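Local coordinates for putative sulfatase yidJ (PDB 2QZU), which probably hydrolyses sulfate esters as an arylsulfatase-type member of the sulfatase family, at residues P26-M34 with F358-M369; M34-A42 with I276-V286. One frame throughout, in Å; residues are numbered along the deposited sequence.

Interaction 1. Residues P26-M34 with F358-M369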
loop_
_atom_site.group_PDB
_atom_site.type_symbol
_atom_site.label_atom_id
_atom_site.label_comp_id
_atom_site.label_asym_id
_atom_site.label_seq_id
_atom_site.Cartn_x
_atom_site.Cartn_y
_atom_site.Cartn_z
ATOM N N PRO A 26 -0.022 -18.923 -45.185
ATOM C CA PRO A 26 -1.026 -19.993 -45.081
ATOM C C PRO A 26 -1.586 -20.253 -43.676
ATOM O O PRO A 26 -2.563 -20.990 -43.520
ATOM C CB PRO A 26 -0.293 -21.201 -45.666
ATOM C CG PRO A 26 1.121 -20.944 -45.281
ATOM C CD PRO A 26 1.291 -19.471 -45.568
ATOM N N THR A 27 -0.961 -19.656 -42.665
ATOM C CA THR A 27 -1.420 -19.783 -41.281
ATOM C C THR A 27 -1.435 -18.371 -40.693
ATOM O O THR A 27 -0.579 -17.550 -41.012
ATOM C CB THR A 27 -0.508 -20.716 -40.446
ATOM O OG1 THR A 27 0.830 -20.214 -40.434
ATOM C CG2 THR A 27 -0.513 -22.117 -41.037
ATOM N N PRO A 28 -2.408 -18.073 -39.822
ATOM C CA PRO A 28 -2.521 -16.742 -39.218
ATOM C C PRO A 28 -1.560 -16.362 -38.096
ATOM O O PRO A 28 -0.910 -17.213 -37.490
ATOM C CB PRO A 28 -3.966 -16.717 -38.747
ATOM C CG PRO A 28 -4.154 -18.135 -38.263
ATOM C CD PRO A 28 -3.512 -18.948 -39.378
ATOM N N ASN A 29 -1.480 -15.062 -37.835
ATOM C CA ASN A 29 -0.645 -14.550 -36.755
ATOM C C ASN A 29 -1.491 -14.668 -35.502
ATOM O O ASN A 29 -2.680 -14.971 -35.576
ATOM C CB ASN A 29 -0.311 -13.078 -36.982
ATOM C CG ASN A 29 0.351 -12.834 -38.313
ATOM O OD1 ASN A 29 -0.117 -12.022 -39.112
ATOM N ND2 ASN A 29 1.443 -13.541 -38.564
ATOM N N LEU A 30 -0.879 -14.419 -34.353
ATOM C CA LEU A 30 -1.593 -14.483 -33.091
ATOM C C LEU A 30 -1.128 -13.375 -32.164
ATOM O O LEU A 30 0.069 -13.196 -31.946
ATOM C CB LEU A 30 -1.363 -15.834 -32.400
ATOM C CG LEU A 30 -1.792 -15.948 -30.928
ATOM C CD1 LEU A 30 -3.312 -15.859 -30.803
ATOM C CD2 LEU A 30 -1.287 -17.269 -30.358
ATOM N N VAL A 31 -2.081 -12.615 -31.643
ATOM C CA VAL A 31 -1.778 -11.566 -30.685
ATOM C C VAL A 31 -2.644 -11.931 -29.487
ATOM O O VAL A 31 -3.859 -11.741 -29.489
ATOM C CB VAL A 31 -2.130 -10.163 -31.216
ATOM C CG1 VAL A 31 -1.930 -9.126 -30.110
ATOM C CG2 VAL A 31 -1.234 -9.828 -32.410
ATOM N N PHE A 32 -2.001 -12.500 -28.478
ATOM C CA PHE A 32 -2.685 -12.951 -27.278
ATOM C C PHE A 32 -2.514 -11.904 -26.192
ATOM O O PHE A 32 -1.416 -11.714 -25.657
ATOM C CB PHE A 32 -2.075 -14.290 -26.851
ATOM C CG PHE A 32 -2.847 -15.015 -25.787
ATOM C CD1 PHE A 32 -2.819 -14.587 -24.463
ATOM C CD2 PHE A 32 -3.559 -16.167 -26.105
ATOM C CE1 PHE A 32 -3.492 -15.306 -23.466
ATOM C CE2 PHE A 32 -4.231 -16.888 -25.123
ATOM C CZ PHE A 32 -4.194 -16.459 -23.801
ATOM N N ILE A 33 -3.601 -11.211 -25.881
ATOM C CA ILE A 33 -3.571 -10.170 -24.868
ATOM C C ILE A 33 -4.339 -10.604 -23.635
ATOM O O ILE A 33 -5.446 -11.133 -23.735
ATOM C CB ILE A 33 -4.201 -8.864 -25.394
ATOM C CG1 ILE A 33 -3.489 -8.421 -26.673
ATOM C CG2 ILE A 33 -4.092 -7.768 -24.329
ATOM C CD1 ILE A 33 -4.118 -7.214 -27.329
HETATM N N MSE A 34 -3.742 -10.401 -22.470
HETATM C CA MSE A 34 -4.418 -10.749 -21.235
HETATM C C MSE A 34 -4.088 -9.718 -20.175
HETATM O O MSE A 34 -3.014 -9.122 -20.178
HETATM C CB MSE A 34 -4.025 -12.155 -20.764
HETATM C CG MSE A 34 -2.565 -12.347 -20.418
HETATM SE SE MSE A 34 -2.224 -14.164 -19.809
HETATM C CE MSE A 34 -0.673 -14.575 -20.891
ATOM N N PHE A 358 -9.912 -20.777 -20.017
ATOM C CA PHE A 358 -8.600 -20.183 -20.242
ATOM C C PHE A 358 -7.620 -21.248 -20.744
ATOM O O PHE A 358 -6.872 -21.015 -21.694
ATOM C CB PHE A 358 -8.109 -19.581 -18.918
ATOM C CG PHE A 358 -6.828 -18.794 -19.017
ATOM C CD1 PHE A 358 -6.753 -17.636 -19.788
ATOM C CD2 PHE A 358 -5.714 -19.171 -18.265
ATOM C CE1 PHE A 358 -5.591 -16.863 -19.804
ATOM C CE2 PHE A 358 -4.549 -18.408 -18.272
ATOM C CZ PHE A 358 -4.487 -17.249 -19.041
ATOM N N ALA A 359 -7.654 -22.425 -20.123
ATOM C CA ALA A 359 -6.743 -23.516 -20.473
ATOM C C ALA A 359 -7.029 -24.247 -21.784
ATOM O O ALA A 359 -6.209 -25.039 -22.242
ATOM C CB ALA A 359 -6.687 -24.522 -19.328
ATOM N N ASP A 360 -8.188 -23.999 -22.382
ATOM C CA ASP A 360 -8.530 -24.653 -23.642
ATOM C C ASP A 360 -7.896 -23.951 -24.835
ATOM O O ASP A 360 -7.925 -24.472 -25.951
ATOM C CB ASP A 360 -10.049 -24.682 -23.846
ATOM C CG ASP A 360 -10.766 -25.454 -22.761
ATOM O OD1 ASP A 360 -10.188 -26.444 -22.252
ATOM O OD2 ASP A 360 -11.914 -25.081 -22.431
ATOM N N LEU A 361 -7.316 -22.776 -24.605
ATOM C CA LEU A 361 -6.725 -22.018 -25.701
ATOM C C LEU A 361 -5.549 -22.681 -26.424
ATOM O O LEU A 361 -5.341 -22.428 -27.609
ATOM C CB LEU A 361 -6.347 -20.610 -25.220
ATOM C CG LEU A 361 -7.576 -19.739 -24.915
ATOM C CD1 LEU A 361 -7.142 -18.420 -24.294
ATOM C CD2 LEU A 361 -8.363 -19.486 -26.197
ATOM N N TYR A 362 -4.797 -23.534 -25.730
ATOM C CA TYR A 362 -3.661 -24.230 -26.344
ATOM C C TYR A 362 -4.155 -25.072 -27.538
ATOM O O TYR A 362 -3.828 -24.770 -28.688
ATOM C CB TYR A 362 -2.964 -25.107 -25.286
ATOM C CG TYR A 362 -1.678 -25.814 -25.688
ATOM C CD1 TYR A 362 -1.557 -26.479 -26.912
ATOM C CD2 TYR A 362 -0.622 -25.921 -24.780
ATOM C CE1 TYR A 362 -0.420 -27.235 -27.213
ATOM C CE2 TYR A 362 0.508 -26.672 -25.067
ATOM C CZ TYR A 362 0.608 -27.328 -26.282
ATOM O OH TYR A 362 1.732 -28.072 -26.556
ATOM N N PRO A 363 -4.966 -26.121 -27.291
ATOM C CA PRO A 363 -5.418 -26.902 -28.450
ATOM C C PRO A 363 -6.351 -26.135 -29.392
ATOM O O PRO A 363 -6.282 -26.298 -30.611
ATOM C CB PRO A 363 -6.102 -28.108 -27.811
ATOM C CG PRO A 363 -6.677 -27.531 -26.559
ATOM C CD PRO A 363 -5.545 -26.656 -26.043
ATOM N N THR A 364 -7.214 -25.298 -28.826
ATOM C CA THR A 364 -8.159 -24.526 -29.627
ATOM C C THR A 364 -7.471 -23.604 -30.634
ATOM O O THR A 364 -7.778 -23.646 -31.826
ATOM C CB THR A 364 -9.100 -23.697 -28.720
ATOM O OG1 THR A 364 -9.809 -24.584 -27.842
ATOM C CG2 THR A 364 -10.112 -22.912 -29.556
ATOM N N LEU A 365 -6.535 -22.781 -30.167
ATOM C CA LEU A 365 -5.838 -21.863 -31.067
ATOM C C LEU A 365 -4.968 -22.605 -32.080
ATOM O O LEU A 365 -4.983 -22.290 -33.267
ATOM C CB LEU A 365 -4.981 -20.876 -30.265
ATOM C CG LEU A 365 -5.757 -19.829 -29.451
ATOM C CD1 LEU A 365 -4.808 -19.091 -28.513
ATOM C CD2 LEU A 365 -6.441 -18.848 -30.399
ATOM N N LEU A 366 -4.218 -23.597 -31.614
ATOM C CA LEU A 366 -3.351 -24.353 -32.513
ATOM C C LEU A 366 -4.130 -24.981 -33.668
ATOM O O LEU A 366 -3.684 -24.933 -34.813
ATOM C CB LEU A 366 -2.599 -25.433 -31.733
ATOM C CG LEU A 366 -1.078 -25.284 -31.604
ATOM C CD1 LEU A 366 -0.687 -23.831 -31.433
ATOM C CD2 LEU A 366 -0.588 -26.127 -30.432
ATOM N N SER A 367 -5.283 -25.577 -33.369
ATOM C CA SER A 367 -6.097 -26.189 -34.418
ATOM C C SER A 367 -6.654 -25.102 -35.341
ATOM O O SER A 367 -6.672 -25.268 -36.558
ATOM C CB SER A 367 -7.248 -27.005 -33.813
ATOM O OG SER A 367 -6.773 -28.205 -33.221
HETATM N N MSE A 368 -7.102 -23.990 -34.762
HETATM C CA MSE A 368 -7.634 -22.889 -35.564
HETATM C C MSE A 368 -6.564 -22.355 -36.511
HETATM O O MSE A 368 -6.862 -21.925 -37.625
HETATM C CB MSE A 368 -8.106 -21.737 -34.667
HETATM C CG MSE A 368 -9.395 -21.986 -33.908
HETATM SE SE MSE A 368 -9.743 -20.518 -32.680
HETATM C CE MSE A 368 -10.210 -19.157 -33.980
HETATM N N MSE A 369 -5.314 -22.390 -36.058
HETATM C CA MSE A 369 -4.193 -21.876 -36.837
HETATM C C MSE A 369 -3.658 -22.817 -37.907
HETATM O O MSE A 369 -2.799 -22.425 -38.697
HETATM C CB MSE A 369 -3.066 -21.470 -35.888
HETATM C CG MSE A 369 -3.430 -20.278 -35.025
HETATM SE SE MSE A 369 -2.230 -19.959 -33.558
HETATM C CE MSE A 369 -3.396 -18.810 -32.528
#
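Strand 29-34 and helix 361-368 run nearly antiparallel, at 152°, with Thr27 beside Met369 at one end and Met34 beside Phe358 at the other. Their axes approach to 10.6 Å. No hydrogen bond joins them, and the gap is filled by apolar side chains. Alternate strand residues Leu30, Phe32 and Met34 point toward the helix. Met369 reaches Leu30 with an extended chain, crossing it at about a right angle. Its CE lies 3.4 Å from both CD1 and CD2 of Leu30, which is tight packing. Met369 CG also lies 3.9 Å from Pro28 CG. Further along, Leu361 CD1 presses on Phe32 CE2 at 3.4 Å. Leu365 CD1 meets the edge of the Phe32 ring, 4.0 Å from CD2. With chi1 at -169°, the Phe32 side chain swings clear of its own backbone N and the ring lies against these two leucines. At the far end the selenium of Met34, a selenomethionine, meets the edge of the Phe358 ring, with SE 3.9 Å from CZ. This is a Met-aromatic contact. Strands 222-228 and 306-311 flank strand 29-35. The contact thus packs a helix on a central strand of the mixed sheet in the alpha/beta sulfatase fold, of the alkaline phosphatase clan.

Interaction 2. Residues M34-A42 with I276-V286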
loop_
_atom_site.group_PDB
_atom_site.type_symbol
_atom_site.label_atom_id
_atom_site.label_comp_id
_atom_site.label_asym_id
_atom_site.label_seq_id
_atom_site.Cartn_x
_atom_site.Cartn_y
_atom_site.Cartn_z
HETATM N N MSE A 34 -3.742 -10.401 -22.470
HETATM C CA MSE A 34 -4.418 -10.749 -21.235
HETATM C C MSE A 34 -4.088 -9.718 -20.175
HETATM O O MSE A 34 -3.014 -9.122 -20.178
HETATM C CB MSE A 34 -4.025 -12.155 -20.764
HETATM C CG MSE A 34 -2.565 -12.347 -20.418
HETATM SE SE MSE A 34 -2.224 -14.164 -19.809
HETATM C CE MSE A 34 -0.673 -14.575 -20.891
ATOM N N ALA A 35 -5.050 -9.488 -19.295
ATOM C CA ALA A 35 -4.894 -8.541 -18.208
ATOM C C ALA A 35 -5.196 -9.372 -16.977
ATOM O O ALA A 35 -6.226 -10.037 -16.908
ATOM C CB ALA A 35 -5.897 -7.401 -18.349
ATOM N N ASP A 36 -4.288 -9.342 -16.012
ATOM C CA ASP A 36 -4.448 -10.129 -14.805
ATOM C C ASP A 36 -5.600 -9.675 -13.901
ATOM O O ASP A 36 -5.857 -8.481 -13.742
ATOM C CB ASP A 36 -3.118 -10.116 -14.034
ATOM C CG ASP A 36 -3.067 -11.143 -12.928
ATOM O OD1 ASP A 36 -3.755 -10.954 -11.903
ATOM O OD2 ASP A 36 -2.339 -12.147 -13.088
ATOM N N GLN A 37 -6.308 -10.649 -13.332
ATOM C CA GLN A 37 -7.392 -10.375 -12.393
ATOM C C GLN A 37 -8.542 -9.545 -12.964
ATOM O O GLN A 37 -9.126 -8.714 -12.262
ATOM C CB GLN A 37 -6.795 -9.686 -11.165
ATOM C CG GLN A 37 -7.638 -9.734 -9.909
ATOM C CD GLN A 37 -6.770 -9.714 -8.667
ATOM O OE1 GLN A 37 -5.978 -10.632 -8.441
ATOM N NE2 GLN A 37 -6.908 -8.671 -7.860
ATOM N N TYR A 38 -8.883 -9.804 -14.223
ATOM C CA TYR A 38 -9.958 -9.091 -14.916
ATOM C C TYR A 38 -11.254 -9.923 -14.905
ATOM O O TYR A 38 -11.304 -11.016 -15.470
ATOM C CB TYR A 38 -9.516 -8.814 -16.364
ATOM C CG TYR A 38 -10.368 -7.821 -17.136
ATOM C CD1 TYR A 38 -11.738 -8.026 -17.308
ATOM C CD2 TYR A 38 -9.793 -6.688 -17.712
ATOM C CE1 TYR A 38 -12.517 -7.121 -18.038
ATOM C CE2 TYR A 38 -10.563 -5.779 -18.445
ATOM C CZ TYR A 38 -11.923 -6.004 -18.601
ATOM O OH TYR A 38 -12.693 -5.114 -19.319
ATOM N N ARG A 39 -12.299 -9.404 -14.259
ATOM C CA ARG A 39 -13.587 -10.104 -14.186
ATOM C C ARG A 39 -14.334 -10.115 -15.514
ATOM O O ARG A 39 -14.394 -9.105 -16.214
ATOM C CB ARG A 39 -14.494 -9.474 -13.125
ATOM C CG ARG A 39 -14.072 -9.767 -11.700
ATOM C CD ARG A 39 -15.152 -9.378 -10.693
ATOM N NE ARG A 39 -15.388 -7.936 -10.614
ATOM C CZ ARG A 39 -16.306 -7.278 -11.320
ATOM N NH1 ARG A 39 -17.088 -7.922 -12.175
ATOM N NH2 ARG A 39 -16.451 -5.970 -11.155
ATOM N N GLY A 40 -14.925 -11.260 -15.838
ATOM C CA GLY A 40 -15.657 -11.398 -17.085
ATOM C C GLY A 40 -16.794 -10.413 -17.310
ATOM O O GLY A 40 -16.990 -9.946 -18.432
ATOM N N ASP A 41 -17.554 -10.088 -16.269
ATOM C CA ASP A 41 -18.668 -9.159 -16.442
ATOM C C ASP A 41 -18.265 -7.690 -16.461
ATOM O O ASP A 41 -19.109 -6.822 -16.669
ATOM C CB ASP A 41 -19.737 -9.377 -15.362
ATOM C CG ASP A 41 -20.469 -10.699 -15.524
ATOM O OD1 ASP A 41 -20.529 -11.205 -16.664
ATOM O OD2 ASP A 41 -20.994 -11.221 -14.519
ATOM N N ALA A 42 -16.981 -7.411 -16.258
ATOM C CA ALA A 42 -16.508 -6.031 -16.257
ATOM C C ALA A 42 -16.156 -5.556 -17.663
ATOM O O ALA A 42 -15.084 -5.003 -17.896
ATOM C CB ALA A 42 -15.300 -5.887 -15.334
ATOM N N ILE A 276 -13.850 -0.524 -5.806
ATOM C CA ILE A 276 -14.473 -0.693 -7.114
ATOM C C ILE A 276 -14.165 0.427 -8.112
ATOM O O ILE A 276 -13.983 0.160 -9.304
ATOM C CB ILE A 276 -16.013 -0.890 -6.983
ATOM C CG1 ILE A 276 -16.598 -1.342 -8.326
ATOM C CG2 ILE A 276 -16.676 0.392 -6.509
ATOM C CD1 ILE A 276 -16.083 -2.689 -8.807
ATOM N N ARG A 277 -14.085 1.670 -7.641
ATOM C CA ARG A 277 -13.784 2.791 -8.534
ATOM C C ARG A 277 -12.421 2.652 -9.195
ATOM O O ARG A 277 -12.290 2.833 -10.410
ATOM C CB ARG A 277 -13.823 4.126 -7.779
ATOM C CG ARG A 277 -15.217 4.669 -7.534
ATOM C CD ARG A 277 -15.175 6.104 -7.013
ATOM N NE ARG A 277 -16.517 6.609 -6.743
ATOM C CZ ARG A 277 -16.785 7.833 -6.302
ATOM N NH1 ARG A 277 -15.800 8.692 -6.079
ATOM N NH2 ARG A 277 -18.042 8.196 -6.083
ATOM N N ASN A 278 -11.403 2.344 -8.398
ATOM C CA ASN A 278 -10.058 2.203 -8.939
ATOM C C ASN A 278 -9.927 0.943 -9.782
ATOM O O ASN A 278 -9.114 0.897 -10.703
ATOM C CB ASN A 278 -9.024 2.233 -7.812
ATOM C CG ASN A 278 -8.732 3.649 -7.335
ATOM O OD1 ASN A 278 -8.243 3.860 -6.225
ATOM N ND2 ASN A 278 -9.024 4.627 -8.184
ATOM N N TYR A 279 -10.732 -0.072 -9.477
ATOM C CA TYR A 279 -10.703 -1.304 -10.265
ATOM C C TYR A 279 -11.183 -0.947 -11.675
ATOM O O TYR A 279 -10.564 -1.329 -12.675
ATOM C CB TYR A 279 -11.627 -2.363 -9.656
ATOM C CG TYR A 279 -11.581 -3.705 -10.361
ATOM C CD1 TYR A 279 -10.417 -4.480 -10.364
ATOM C CD2 TYR A 279 -12.705 -4.204 -11.017
ATOM C CE1 TYR A 279 -10.379 -5.727 -11.004
ATOM C CE2 TYR A 279 -12.678 -5.444 -11.661
ATOM C CZ TYR A 279 -11.513 -6.199 -11.648
ATOM O OH TYR A 279 -11.497 -7.428 -12.272
ATOM N N TYR A 280 -12.281 -0.196 -11.758
ATOM C CA TYR A 280 -12.796 0.207 -13.064
ATOM C C TYR A 280 -11.806 1.132 -13.774
ATOM O O TYR A 280 -11.656 1.057 -14.992
ATOM C CB TYR A 280 -14.158 0.906 -12.935
ATOM C CG TYR A 280 -15.331 0.000 -12.596
ATOM C CD1 TYR A 280 -15.265 -1.382 -12.787
ATOM C CD2 TYR A 280 -16.530 0.542 -12.121
ATOM C CE1 TYR A 280 -16.368 -2.200 -12.513
ATOM C CE2 TYR A 280 -17.630 -0.262 -11.848
ATOM C CZ TYR A 280 -17.543 -1.628 -12.047
ATOM O OH TYR A 280 -18.635 -2.414 -11.782
ATOM N N ALA A 281 -11.131 1.997 -13.015
ATOM C CA ALA A 281 -10.154 2.918 -13.597
ATOM C C ALA A 281 -9.048 2.117 -14.281
ATOM O O ALA A 281 -8.643 2.434 -15.401
ATOM C CB ALA A 281 -9.551 3.830 -12.510
ATOM N N CYS A 282 -8.578 1.072 -13.604
ATOM C CA CYS A 282 -7.533 0.214 -14.152
ATOM C C CYS A 282 -8.003 -0.436 -15.439
ATOM O O CYS A 282 -7.268 -0.481 -16.422
ATOM C CB CYS A 282 -7.148 -0.880 -13.152
ATOM S SG CYS A 282 -6.098 -0.330 -11.775
ATOM N N ILE A 283 -9.231 -0.947 -15.422
ATOM C CA ILE A 283 -9.793 -1.597 -16.592
ATOM C C ILE A 283 -9.893 -0.639 -17.772
ATOM O O ILE A 283 -9.522 -0.988 -18.890
ATOM C CB ILE A 283 -11.171 -2.197 -16.272
ATOM C CG1 ILE A 283 -10.981 -3.443 -15.404
ATOM C CG2 ILE A 283 -11.917 -2.524 -17.559
ATOM C CD1 ILE A 283 -12.273 -4.132 -14.984
ATOM N N THR A 284 -10.383 0.570 -17.524
ATOM C CA THR A 284 -10.498 1.542 -18.598
ATOM C C THR A 284 -9.114 1.893 -19.143
ATOM O O THR A 284 -8.943 2.073 -20.348
ATOM C CB THR A 284 -11.235 2.802 -18.109
ATOM O OG1 THR A 284 -12.592 2.453 -17.808
ATOM C CG2 THR A 284 -11.233 3.883 -19.185
ATOM N N GLY A 285 -8.123 1.959 -18.256
ATOM C CA GLY A 285 -6.766 2.255 -18.683
ATOM C C GLY A 285 -6.223 1.105 -19.516
ATOM O O GLY A 285 -5.574 1.310 -20.542
ATOM N N VAL A 286 -6.483 -0.118 -19.069
ATOM C CA VAL A 286 -6.032 -1.292 -19.806
ATOM C C VAL A 286 -6.696 -1.263 -21.184
ATOM O O VAL A 286 -6.046 -1.491 -22.203
ATOM C CB VAL A 286 -6.409 -2.598 -19.057
ATOM C CG1 VAL A 286 -6.358 -3.791 -20.001
ATOM C CG2 VAL A 286 -5.434 -2.824 -17.902
#
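A chi1 of -176° extends the Tyr279 ring from helix 267-299 and carries its hydroxyl to the backbone of Gln37 and Arg39. These residues follow strand 29-35 of the alpha/beta sulfatase fold, where a type II beta turn (Ala35 to Tyr38) is followed by a type I turn (Arg39 to Ala42). Tyr279 OH donates to Gln37 O at 2.7 Å, lying in the carbonyl plane where it meets an oxygen lone pair. The same hydroxyl oxygen accepts from Arg39 N at 2.9 Å, with an N-H...O angle of 149°. One hydroxyl therefore fixes two points of the backbone. The Arg39 chain bends at chi3 and lies obliquely by the Tyr279 ring, the guanidinium and ring planes 28° apart, with Arg39 NE 3.8 Å from Tyr279 CE2. The charged end of Arg39 pairs with Glu49 through NH1. Glu49 also accepts from Tyr280 OH, so both residues share this carboxylate. At the end of the strand, Ala35 CB touches Val286 CG1 at 4.0 Å. Ile283 touches both Tyr38 and Ala42. Its CD1 makes a CH-pi contact over one face of the Tyr38 ring, 4.2 Å from the centroid. That same methyl, Ile283 CD1, lies 3.5 Å from Ala42 CB.

Interactions 1 and 2 follow each other along strand 29-35 and the loop after it, and they share Met34. Their centres lie about 23 Å apart. Met34 points toward 358-369 and away from 276-286, while Ala35 points toward 276-286. The two helices therefore pack on opposite faces of the sheet. Both segments of interaction 2 fall between the two segments of interaction 1 in sequence, apart from the shared Met34. Helix 76-85 lies near both: Leu83 touches Phe32 and Phe358, and Arg80 touches Met34 and forms a salt bridge with Asp36. Asp36 also packs on Ser76, the predicted 3-oxoalanine site, unmodified here. This places the loop of interaction 2 beside the probable active site.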